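Local coordinates for mycolic acid synthase (Mycobacterium tuberculosis, PDB 1L1E), which probably converts a double bond of alpha mycolic acid into a cyclopropane ring by transfer of a methylene group from S-adenosyl-L-methionine, at residues G137-E140 against H141-H144; L205-I208 against P209-H212; Y147-F150 against F151-T154. One frame throughout, in Å; residues are numbered along the deposited sequence.

Overall arrangement
The three contacts are all local, each made by eight consecutive residues, and together they form a connected region of the Rossmann-like methyltransferase fold. Contact 1 lies in the loop after strand 132-136, at the cofactor; contact 3 follows on helix 147-157, which leads back to strand 163-170; contact 2, last along the chain, starts helix 208-216. The centre of contact 1 is about 11 Å from that of contact 2 and about 12 Å from that of contact 3. Phe139 and Phe142 of contact 1 pack on Tyr147, Phe150 and Phe151 of contact 3, while Pro206 of contact 2 rests on Phe139 and, with Thr210, on Tyr147, so a largely aromatic cluster connects the cofactor loop to both helices.

Contact 1. Residues G137-E140 against H141-H144; sequences GAFE and HFGH. With SAH (S-adenosyl-L-homocysteine), chain D.
With CG of Phe142 anti to its own carbonyl carbon (chi1 -59°) and CG of Phe139 anti to its backbone N (chi1 -164°), the Phe142 ring lies with one face against the backbone of Ala138 and Phe139, and the two phenylalanine side chains cross at about a right angle. The turn belongs to the loop after strand 132-136 of a Rossmann-like S-adenosylmethionine methyltransferase, where such loops at the C-terminal ends of the parallel strands form the cofactor pocket. Phe139 CA sits almost over the middle of the Phe142 ring, 3.5 Å from its centroid, a CH-pi contact close to the ring normal. The two phenyl rings meet obliquely, Phe139 CD1 coming to 3.5 Å from Phe142 CD1. Tyr147 stacks on the Phe139 ring, and Trp123 and Phe150 also meet that of Phe142.

Two backbone bonds close the turn. His141 N donates to Ala138 O at 2.8 Å, and Phe142 N reaches Phe139 O at 3.2 Å, approaching from well above the carbonyl plane. A water donates to Phe139 O and accepts from Gly143 N, so it ties the end of the turn to a carbonyl that already holds a backbone bond. Gly143 takes up a positive phi, and its backbone angles leave no room for a side chain beside the carbonyl O of Phe142.

On the cofactor side, Ala138 CB abuts the ribose at SAH O4' (3.4 Å) and also touches Phe142 CZ. The imidazole of His141 turns its edge to the carbonyl oxygens of Gly137 and Ala138. The bent side chain of Glu140 takes its carboxylate to Ile169 N, which donates to OE2, beside a bound carbonate. The Phe142 ring presents its edge to the adenine, with CE2 3.7 Å from SAH C5.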
ATOM      1  N   GLY A 137      -1.456   0.739   0.000  0.81 13.92           N
ATOM      2  CA  GLY A 137      -0.641   1.185   1.111  0.81 14.47           C
ATOM      3  C   GLY A 137      -0.333   2.671   1.138  0.81 16.35           C
ATOM      4  O   GLY A 137       0.650   3.090   1.762  0.81 16.19           O
ATOM      5  N   ALA A 138      -1.153   3.475   0.473  0.84 15.52           N
ATOM      6  CA  ALA A 138      -0.926   4.924   0.468  0.84 15.94           C
ATOM      7  C   ALA A 138      -1.884   5.636   1.420  0.84 15.96           C
ATOM      8  O   ALA A 138      -1.498   6.564   2.139  0.84 17.66           O
ATOM      9  CB  ALA A 138      -1.113   5.472  -0.926  0.84 16.66           C
ATOM     10  N   PHE A 139      -3.136   5.189   1.391  0.84 13.98           N
ATOM     11  CA  PHE A 139      -4.227   5.733   2.188  0.84 17.05           C
ATOM     12  C   PHE A 139      -3.901   5.963   3.668  0.84 16.37           C
ATOM     13  O   PHE A 139      -4.406   6.906   4.273  0.84 13.57           O
ATOM     14  CB  PHE A 139      -5.430   4.793   2.064  0.84 18.31           C
ATOM     15  CG  PHE A 139      -6.723   5.387   2.514  1.00 17.74           C
ATOM     16  CD1 PHE A 139      -7.443   6.223   1.678  1.00 19.60           C
ATOM     17  CD2 PHE A 139      -7.221   5.116   3.778  1.00 14.11           C
ATOM     18  CE1 PHE A 139      -8.652   6.784   2.099  1.00 22.62           C
ATOM     19  CE2 PHE A 139      -8.421   5.666   4.212  1.00 19.82           C
ATOM     20  CZ  PHE A 139      -9.141   6.502   3.374  1.00 18.84           C
ATOM     21  N   GLU A 140      -3.072   5.102   4.249  0.80 14.48           N
ATOM     22  CA  GLU A 140      -2.700   5.227   5.657  0.80 15.70           C
ATOM     23  C   GLU A 140      -1.932   6.514   5.958  0.80 16.53           C
ATOM     24  O   GLU A 140      -1.851   6.935   7.113  0.80 15.07           O
ATOM     25  CB  GLU A 140      -1.852   4.028   6.100  0.80 16.89           C
ATOM     26  CG  GLU A 140      -2.550   2.685   5.962  1.00 21.41           C
ATOM     27  CD  GLU A 140      -2.185   1.963   4.674  1.00 24.63           C
ATOM     28  OE1 GLU A 140      -2.151   2.612   3.595  1.00 20.87           O
ATOM     29  OE2 GLU A 140      -1.937   0.741   4.751  1.00 21.49           O
ATOM     30  N   HIS A 141      -1.366   7.128   4.919  0.79 15.37           N
ATOM     31  CA  HIS A 141      -0.592   8.362   5.078  0.79 17.00           C
ATOM     32  C   HIS A 141      -1.392   9.650   4.844  0.79 15.29           C
ATOM     33  O   HIS A 141      -0.882  10.740   5.077  0.79 15.65           O
ATOM     34  CB  HIS A 141       0.586   8.369   4.099  0.79 15.26           C
ATOM     35  CG  HIS A 141       1.579   7.278   4.333  1.00 18.44           C
ATOM     36  ND1 HIS A 141       2.618   7.398   5.230  1.00 20.66           N
ATOM     37  CD2 HIS A 141       1.692   6.045   3.787  1.00 15.69           C
ATOM     38  CE1 HIS A 141       3.332   6.287   5.224  1.00 24.10           C
ATOM     39  NE2 HIS A 141       2.790   5.449   4.357  1.00 21.63           N
ATOM     40  N   PHE A 142      -2.630   9.527   4.389  0.84 16.08           N
ATOM     41  CA  PHE A 142      -3.454  10.697   4.065  0.84 18.65           C
ATOM     42  C   PHE A 142      -3.958  11.539   5.244  0.84 20.68           C
ATOM     43  O   PHE A 142      -3.929  12.771   5.193  0.84 19.18           O
ATOM     44  CB  PHE A 142      -4.667  10.270   3.226  0.84 20.09           C
ATOM     45  CG  PHE A 142      -4.316   9.585   1.922  1.00 22.54           C
ATOM     46  CD1 PHE A 142      -5.308   8.968   1.168  1.00 20.65           C
ATOM     47  CD2 PHE A 142      -3.002   9.533   1.462  1.00 18.72           C
ATOM     48  CE1 PHE A 142      -4.999   8.305  -0.027  1.00 22.97           C
ATOM     49  CE2 PHE A 142      -2.687   8.874   0.272  1.00 22.04           C
ATOM     50  CZ  PHE A 142      -3.689   8.260  -0.471  1.00 19.70           C
ATOM     51  N   GLY A 143      -4.423  10.873   6.294  0.84 21.55           N
ATOM     52  CA  GLY A 143      -4.960  11.592   7.436  0.84 22.84           C
ATOM     53  C   GLY A 143      -6.454  11.730   7.223  0.84 23.04           C
ATOM     54  O   GLY A 143      -6.897  12.106   6.142  0.84 23.94           O
ATOM     55  N   HIS A 144      -7.225  11.421   8.258  0.87 23.59           N
ATOM     56  CA  HIS A 144      -8.680  11.469   8.214  0.87 23.62           C
ATOM     57  C   HIS A 144      -9.300  12.761   7.656  0.87 24.08           C
ATOM     58  O   HIS A 144     -10.281  12.700   6.918  0.87 20.72           O
ATOM     59  CB  HIS A 144      -9.217  11.182   9.622  0.87 23.85           C
ATOM     60  CG  HIS A 144     -10.709  11.190   9.722  1.00 26.33           C
ATOM     61  ND1 HIS A 144     -11.449  12.353   9.718  1.00 25.63           N
ATOM     62  CD2 HIS A 144     -11.601  10.175   9.838  1.00 26.13           C
ATOM     63  CE1 HIS A 144     -12.732  12.056   9.827  1.00 25.78           C
ATOM     64  NE2 HIS A 144     -12.852  10.742   9.902  1.00 29.16           N
TER
HETATM   65  N   SAH D 900       2.054   1.330  -3.505  1.00 16.83           N
HETATM   66  CA  SAH D 900       3.476   1.022  -3.349  1.00 18.42           C
HETATM   67  CB  SAH D 900       4.121   1.945  -2.292  1.00 18.35           C
HETATM   68  CG  SAH D 900       3.482   1.942  -0.900  1.00 17.75           C
HETATM   69  SD  SAH D 900       4.296   3.038   0.272  1.00 20.84           S
HETATM   70  C   SAH D 900       3.672  -0.445  -2.931  1.00 17.57           C
HETATM   71  O   SAH D 900       2.668  -1.153  -2.810  1.00 19.20           O
HETATM   72  OXT SAH D 900       4.820  -0.852  -2.703  1.00 21.09           O
HETATM   73  C5' SAH D 900       3.211   4.504   0.192  1.00 18.94           C
HETATM   74  C4' SAH D 900       3.261   5.276  -1.133  1.00 17.12           C
HETATM   75  O4' SAH D 900       2.191   6.259  -1.242  1.00 18.47           O
HETATM   76  C3' SAH D 900       4.550   6.073  -1.322  1.00 20.48           C
HETATM   77  O3' SAH D 900       4.904   6.002  -2.722  1.00 15.59           O
HETATM   78  C2' SAH D 900       4.162   7.469  -0.919  1.00 18.40           C
HETATM   79  O2' SAH D 900       5.085   8.446  -1.408  1.00 18.97           O
HETATM   80  C1' SAH D 900       2.784   7.558  -1.503  1.00 18.69           C
HETATM   81  N9  SAH D 900       1.942   8.635  -0.939  1.00 20.18           N
HETATM   82  C8  SAH D 900       1.665   8.970   0.349  1.00 22.28           C
HETATM   83  N7  SAH D 900       0.873   9.972   0.544  1.00 20.55           N
HETATM   84  C5  SAH D 900       0.570  10.371  -0.752  1.00 21.83           C
HETATM   85  C6  SAH D 900      -0.250  11.413  -1.297  1.00 24.16           C
HETATM   86  N6  SAH D 900      -0.944  12.271  -0.533  1.00 22.68           N
HETATM   87  N1  SAH D 900      -0.322  11.525  -2.672  1.00 23.63           N
HETATM   88  C2  SAH D 900       0.373  10.660  -3.451  1.00 25.00           C
HETATM   89  N3  SAH D 900       1.169   9.646  -3.053  1.00 21.53           N
HETATM   90  C4  SAH D 900       1.225   9.558  -1.677  1.00 21.22           C
HETATM   91  O   HOH W   1      -5.030   7.831   6.729  1.00 16.23           O

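Contact 2. Residues L205-I208 against P209-H212; sequences LPSI and PTVH
Ser207 puts its hydroxyl over the first turn of helix 208-216, where OG lies beside the backbone N of Thr210 and against CD of Pro209. It is the N-cap of that helix: Thr210 N donates to Ser207 OG at 3.2 Å. The hydroxyl stands between the backbone N and the carbonyl carbon of its own residue (chi1 73°), the rotation that turns it back over the turn. Thr210 N also makes a weak bond to Ser207 O, whereas Val211 N gives that carbonyl a straighter one, at 3.3 Å. Pro209, without an N-H, suits the first turn, where backbone N-H groups have no carbonyl of a preceding turn to bind.

Ahead of the cap, the Pro206 ring bears on the valine, CG lying 4.1 Å from Val211 CG2, and also touches Phe139 and Tyr147. Val211 itself touches Phe283 of strand 279-286, which places this end of the helix against the sheet.

Ile208 and His212 run side by side one turn apart. His212 ND1 is bonded to Glu216 OE2, while CD2 packs on Ile208 CG2 at 3.6 Å. His212 N donates to Ile208 O at 3.1 Å, and the ring edge is turned to the same oxygen, with His212 CD2 3.3 Å from Ile208 O.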
ATOM      1  N   LEU A 205      -5.124   5.372  10.726  1.00 27.31           N
ATOM      2  CA  LEU A 205      -5.624   4.031  10.407  1.00 26.06           C
ATOM      3  C   LEU A 205      -7.139   4.122  10.496  1.00 23.49           C
ATOM      4  O   LEU A 205      -7.691   4.369  11.564  1.00 25.96           O
ATOM      5  CB  LEU A 205      -5.089   3.004  11.415  1.00 27.18           C
ATOM      6  CG  LEU A 205      -3.560   2.898  11.459  1.00 28.84           C
ATOM      7  CD1 LEU A 205      -3.137   1.782  12.411  1.00 28.91           C
ATOM      8  CD2 LEU A 205      -3.036   2.620  10.052  1.00 28.83           C
ATOM      9  N   PRO A 206      -7.834   3.934   9.372  1.00 22.75           N
ATOM     10  CA  PRO A 206      -9.294   4.020   9.391  1.00 21.56           C
ATOM     11  C   PRO A 206     -10.010   2.756   9.822  1.00 21.07           C
ATOM     12  O   PRO A 206      -9.449   1.654   9.765  1.00 17.45           O
ATOM     13  CB  PRO A 206      -9.627   4.373   7.952  1.00 21.45           C
ATOM     14  CG  PRO A 206      -8.627   3.545   7.203  1.00 23.88           C
ATOM     15  CD  PRO A 206      -7.340   3.802   7.987  1.00 24.40           C
ATOM     16  N   SER A 207     -11.251   2.944  10.268  1.00 20.46           N
ATOM     17  CA  SER A 207     -12.116   1.855  10.659  1.00 18.45           C
ATOM     18  C   SER A 207     -12.822   1.509   9.357  1.00 19.58           C
ATOM     19  O   SER A 207     -12.875   2.339   8.437  1.00 19.61           O
ATOM     20  CB  SER A 207     -13.157   2.320  11.697  1.00 20.50           C
ATOM     21  OG  SER A 207     -14.161   3.143  11.105  1.00 18.56           O
ATOM     22  N   ILE A 208     -13.349   0.290   9.263  0.81 17.13           N
ATOM     23  CA  ILE A 208     -14.057  -0.129   8.062  0.81 19.35           C
ATOM     24  C   ILE A 208     -15.274   0.765   7.789  0.81 18.62           C
ATOM     25  O   ILE A 208     -15.509   1.163   6.645  0.81 18.64           O
ATOM     26  CB  ILE A 208     -14.466  -1.613   8.164  0.81 18.78           C
ATOM     27  CG1 ILE A 208     -13.204  -2.482   8.142  1.00 22.74           C
ATOM     28  CG2 ILE A 208     -15.364  -1.996   7.002  1.00 22.80           C
ATOM     29  CD1 ILE A 208     -13.447  -3.950   8.421  1.00 27.20           C
ATOM     30  N   PRO A 209     -16.070   1.081   8.830  0.91 19.31           N
ATOM     31  CA  PRO A 209     -17.247   1.941   8.666  0.91 18.54           C
ATOM     32  C   PRO A 209     -16.886   3.313   8.076  0.91 18.01           C
ATOM     33  O   PRO A 209     -17.664   3.890   7.317  0.91 18.79           O
ATOM     34  CB  PRO A 209     -17.790   2.041  10.090  0.91 21.22           C
ATOM     35  CG  PRO A 209     -17.529   0.650  10.610  1.00 21.07           C
ATOM     36  CD  PRO A 209     -16.087   0.440  10.159  1.00 19.93           C
ATOM     37  N   THR A 210     -15.710   3.825   8.432  0.86 17.32           N
ATOM     38  CA  THR A 210     -15.244   5.114   7.930  0.86 20.41           C
ATOM     39  C   THR A 210     -14.943   5.060   6.431  0.86 20.84           C
ATOM     40  O   THR A 210     -15.338   5.959   5.676  0.86 16.77           O
ATOM     41  CB  THR A 210     -13.973   5.590   8.677  0.86 19.96           C
ATOM     42  OG1 THR A 210     -14.337   6.093   9.968  1.00 23.92           O
ATOM     43  CG2 THR A 210     -13.279   6.686   7.908  1.00 19.33           C
ATOM     44  N   VAL A 211     -14.226   4.021   6.004  1.00 21.90           N
ATOM     45  CA  VAL A 211     -13.916   3.880   4.584  1.00 22.96           C
ATOM     46  C   VAL A 211     -15.244   3.919   3.837  1.00 25.20           C
ATOM     47  O   VAL A 211     -15.433   4.710   2.906  1.00 24.41           O
ATOM     48  CB  VAL A 211     -13.218   2.541   4.282  1.00 23.89           C
ATOM     49  CG1 VAL A 211     -13.073   2.367   2.770  1.00 23.62           C
ATOM     50  CG2 VAL A 211     -11.867   2.491   4.965  1.00 18.41           C
ATOM     51  N   HIS A 212     -16.163   3.054   4.259  1.00 25.85           N
ATOM     52  CA  HIS A 212     -17.492   2.978   3.666  1.00 27.17           C
ATOM     53  C   HIS A 212     -18.158   4.346   3.706  1.00 26.59           C
ATOM     54  O   HIS A 212     -18.786   4.776   2.739  1.00 28.24           O
ATOM     55  CB  HIS A 212     -18.351   1.984   4.443  1.00 29.24           C
ATOM     56  CG  HIS A 212     -18.201   0.568   3.989  1.00 31.65           C
ATOM     57  ND1 HIS A 212     -18.975   0.025   2.987  1.00 31.68           N
ATOM     58  CD2 HIS A 212     -17.354  -0.412   4.387  1.00 32.14           C
ATOM     59  CE1 HIS A 212     -18.615  -1.232   2.789  1.00 33.81           C
ATOM     60  NE2 HIS A 212     -17.632  -1.521   3.626  1.00 33.32           N
TER

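Contact 3. Residues Y147-F150 against F151-T154; sequences YHHF and FEVT
Residues 147-154 form the first two turns of helix 147-157, with i to i+4 backbone bonds from Phe151 N to Tyr147 O (3.1 Å) and onward to Thr154 N. Phe150 O takes a second donor, the hydroxyl of Thr154, whose OG1 lies 2.8 Å away; with chi1 at 48° that hydroxyl turns back toward the preceding turn. The same rotation leaves Thr154 CG2 over one face of the Phe150 ring, 4.1 Å from its centroid, as a CH-pi contact toward the rim.

Phe150 and Phe151 make an edge-to-face (T-shaped) pair, their planes 69° apart. The edge of Phe150 is directed at the face of Phe151, with CD2 over the middle of that ring. In the beta-alpha-beta crossover from strand 132-136 to strand 163-170, this buried side of the helix packs on the sheet: both phenylalanines touch Met164, and Phe150 and Thr154 reach Ile71 of strand 67-71. Phe151 also meets Tyr214 and Ala215 of helix 208-216.

On a more open side, His149 ND1 donates to Glu152 OE1 at 3.3 Å. The oxygen lies near the imidazole plane, and is met on its anti side with the donor tilted out of the carboxylate plane; ring and carboxylate are turned 73° from each other. Glu152 OE2 forms a salt bridge with Arg156, so the carboxylate is shared between two partners. The His149 ring meets Trp123, and its CE1 rests 3.5 Å from Val153 CG2.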
ATOM      1  N   TYR A 147      -9.920  12.636   3.868  1.00 21.73           N
ATOM      2  CA  TYR A 147     -10.666  11.536   3.253  1.00 21.89           C
ATOM      3  C   TYR A 147     -11.720  11.962   2.242  1.00 22.51           C
ATOM      4  O   TYR A 147     -11.734  11.458   1.120  1.00 20.25           O
ATOM      5  CB  TYR A 147     -11.314  10.651   4.330  1.00 21.88           C
ATOM      6  CG  TYR A 147     -10.334   9.789   5.117  1.00 22.18           C
ATOM      7  CD1 TYR A 147     -10.771   9.010   6.189  1.00 20.29           C
ATOM      8  CD2 TYR A 147      -8.977   9.743   4.781  1.00 19.40           C
ATOM      9  CE1 TYR A 147      -9.884   8.202   6.910  1.00 22.17           C
ATOM     10  CE2 TYR A 147      -8.085   8.942   5.490  1.00 19.52           C
ATOM     11  CZ  TYR A 147      -8.542   8.173   6.556  1.00 21.81           C
ATOM     12  OH  TYR A 147      -7.660   7.378   7.263  1.00 20.62           O
ATOM     13  N   HIS A 148     -12.605  12.886   2.615  1.00 22.19           N
ATOM     14  CA  HIS A 148     -13.636  13.302   1.673  1.00 22.35           C
ATOM     15  C   HIS A 148     -13.054  13.804   0.368  1.00 20.91           C
ATOM     16  O   HIS A 148     -13.575  13.512  -0.707  1.00 20.70           O
ATOM     17  CB  HIS A 148     -14.525  14.412   2.233  1.00 25.30           C
ATOM     18  CG  HIS A 148     -15.447  14.992   1.204  1.00 24.56           C
ATOM     19  ND1 HIS A 148     -16.605  14.362   0.804  1.00 27.34           N
ATOM     20  CD2 HIS A 148     -15.335  16.100   0.431  1.00 25.32           C
ATOM     21  CE1 HIS A 148     -17.168  15.058  -0.168  1.00 27.42           C
ATOM     22  NE2 HIS A 148     -16.416  16.116  -0.413  1.00 25.57           N
ATOM     23  N   HIS A 149     -11.983  14.582   0.470  1.00 23.76           N
ATOM     24  CA  HIS A 149     -11.332  15.155  -0.703  1.00 24.73           C
ATOM     25  C   HIS A 149     -10.795  14.050  -1.624  1.00 23.70           C
ATOM     26  O   HIS A 149     -11.007  14.075  -2.836  1.00 23.04           O
ATOM     27  CB  HIS A 149     -10.205  16.090  -0.246  1.00 26.49           C
ATOM     28  CG  HIS A 149      -9.623  16.922  -1.344  1.00 26.97           C
ATOM     29  ND1 HIS A 149     -10.354  17.327  -2.440  1.00 30.22           N
ATOM     30  CD2 HIS A 149      -8.380  17.432  -1.513  1.00 29.00           C
ATOM     31  CE1 HIS A 149      -9.585  18.044  -3.239  1.00 27.59           C
ATOM     32  NE2 HIS A 149      -8.383  18.122  -2.699  1.00 28.02           N
ATOM     33  N   PHE A 150     -10.117  13.076  -1.030  1.00 22.88           N
ATOM     34  CA  PHE A 150      -9.564  11.956  -1.780  1.00 22.38           C
ATOM     35  C   PHE A 150     -10.647  11.234  -2.578  1.00 22.27           C
ATOM     36  O   PHE A 150     -10.506  10.998  -3.775  1.00 24.21           O
ATOM     37  CB  PHE A 150      -8.894  10.976  -0.819  1.00 21.72           C
ATOM     38  CG  PHE A 150      -8.462   9.696  -1.463  1.00 22.80           C
ATOM     39  CD1 PHE A 150      -7.374   9.673  -2.332  1.00 22.09           C
ATOM     40  CD2 PHE A 150      -9.136   8.505  -1.191  1.00 20.80           C
ATOM     41  CE1 PHE A 150      -6.952   8.479  -2.922  1.00 21.78           C
ATOM     42  CE2 PHE A 150      -8.724   7.298  -1.775  1.00 23.67           C
ATOM     43  CZ  PHE A 150      -7.631   7.285  -2.639  1.00 22.01           C
ATOM     44  N   PHE A 151     -11.737  10.879  -1.917  1.00 20.09           N
ATOM     45  CA  PHE A 151     -12.794  10.184  -2.614  1.00 22.07           C
ATOM     46  C   PHE A 151     -13.487  11.052  -3.660  1.00 22.27           C
ATOM     47  O   PHE A 151     -13.915  10.545  -4.691  1.00 20.76           O
ATOM     48  CB  PHE A 151     -13.774   9.586  -1.605  1.00 21.59           C
ATOM     49  CG  PHE A 151     -13.215   8.375  -0.897  1.00 23.44           C
ATOM     50  CD1 PHE A 151     -12.963   8.396   0.476  1.00 20.51           C
ATOM     51  CD2 PHE A 151     -12.899   7.225  -1.618  1.00 19.07           C
ATOM     52  CE1 PHE A 151     -12.410   7.295   1.115  1.00 19.19           C
ATOM     53  CE2 PHE A 151     -12.341   6.112  -0.985  1.00 21.18           C
ATOM     54  CZ  PHE A 151     -12.095   6.148   0.381  1.00 18.06           C
ATOM     55  N   GLU A 152     -13.578  12.358  -3.414  1.00 24.04           N
ATOM     56  CA  GLU A 152     -14.186  13.254  -4.391  1.00 25.09           C
ATOM     57  C   GLU A 152     -13.300  13.332  -5.642  1.00 23.55           C
ATOM     58  O   GLU A 152     -13.799  13.306  -6.765  1.00 24.99           O
ATOM     59  CB  GLU A 152     -14.363  14.663  -3.806  1.00 27.75           C
ATOM     60  CG  GLU A 152     -14.331  15.769  -4.854  1.00 34.06           C
ATOM     61  CD  GLU A 152     -14.315  17.169  -4.256  1.00 38.06           C
ATOM     62  OE1 GLU A 152     -13.502  17.429  -3.336  1.00 41.80           O
ATOM     63  OE2 GLU A 152     -15.108  18.016  -4.720  1.00 39.57           O
ATOM     64  N   VAL A 153     -11.991  13.439  -5.441  1.00 23.13           N
ATOM     65  CA  VAL A 153     -11.051  13.527  -6.556  1.00 25.95           C
ATOM     66  C   VAL A 153     -10.976  12.231  -7.367  1.00 24.59           C
ATOM     67  O   VAL A 153     -10.992  12.268  -8.598  1.00 22.86           O
ATOM     68  CB  VAL A 153      -9.625  13.880  -6.070  1.00 28.14           C
ATOM     69  CG1 VAL A 153      -8.661  13.899  -7.244  1.00 29.81           C
ATOM     70  CG2 VAL A 153      -9.629  15.228  -5.377  1.00 29.75           C
ATOM     71  N   THR A 154     -10.889  11.089  -6.686  1.00 21.74           N
ATOM     72  CA  THR A 154     -10.813   9.808  -7.388  1.00 21.54           C
ATOM     73  C   THR A 154     -12.120   9.476  -8.110  1.00 22.92           C
ATOM     74  O   THR A 154     -12.107   8.888  -9.187  1.00 24.67           O
ATOM     75  CB  THR A 154     -10.450   8.651  -6.423  1.00 22.07           C
ATOM     76  OG1 THR A 154     -11.287   8.708  -5.256  1.00 18.30           O
ATOM     77  CG2 THR A 154      -8.988   8.744  -6.014  1.00 16.04           C
TER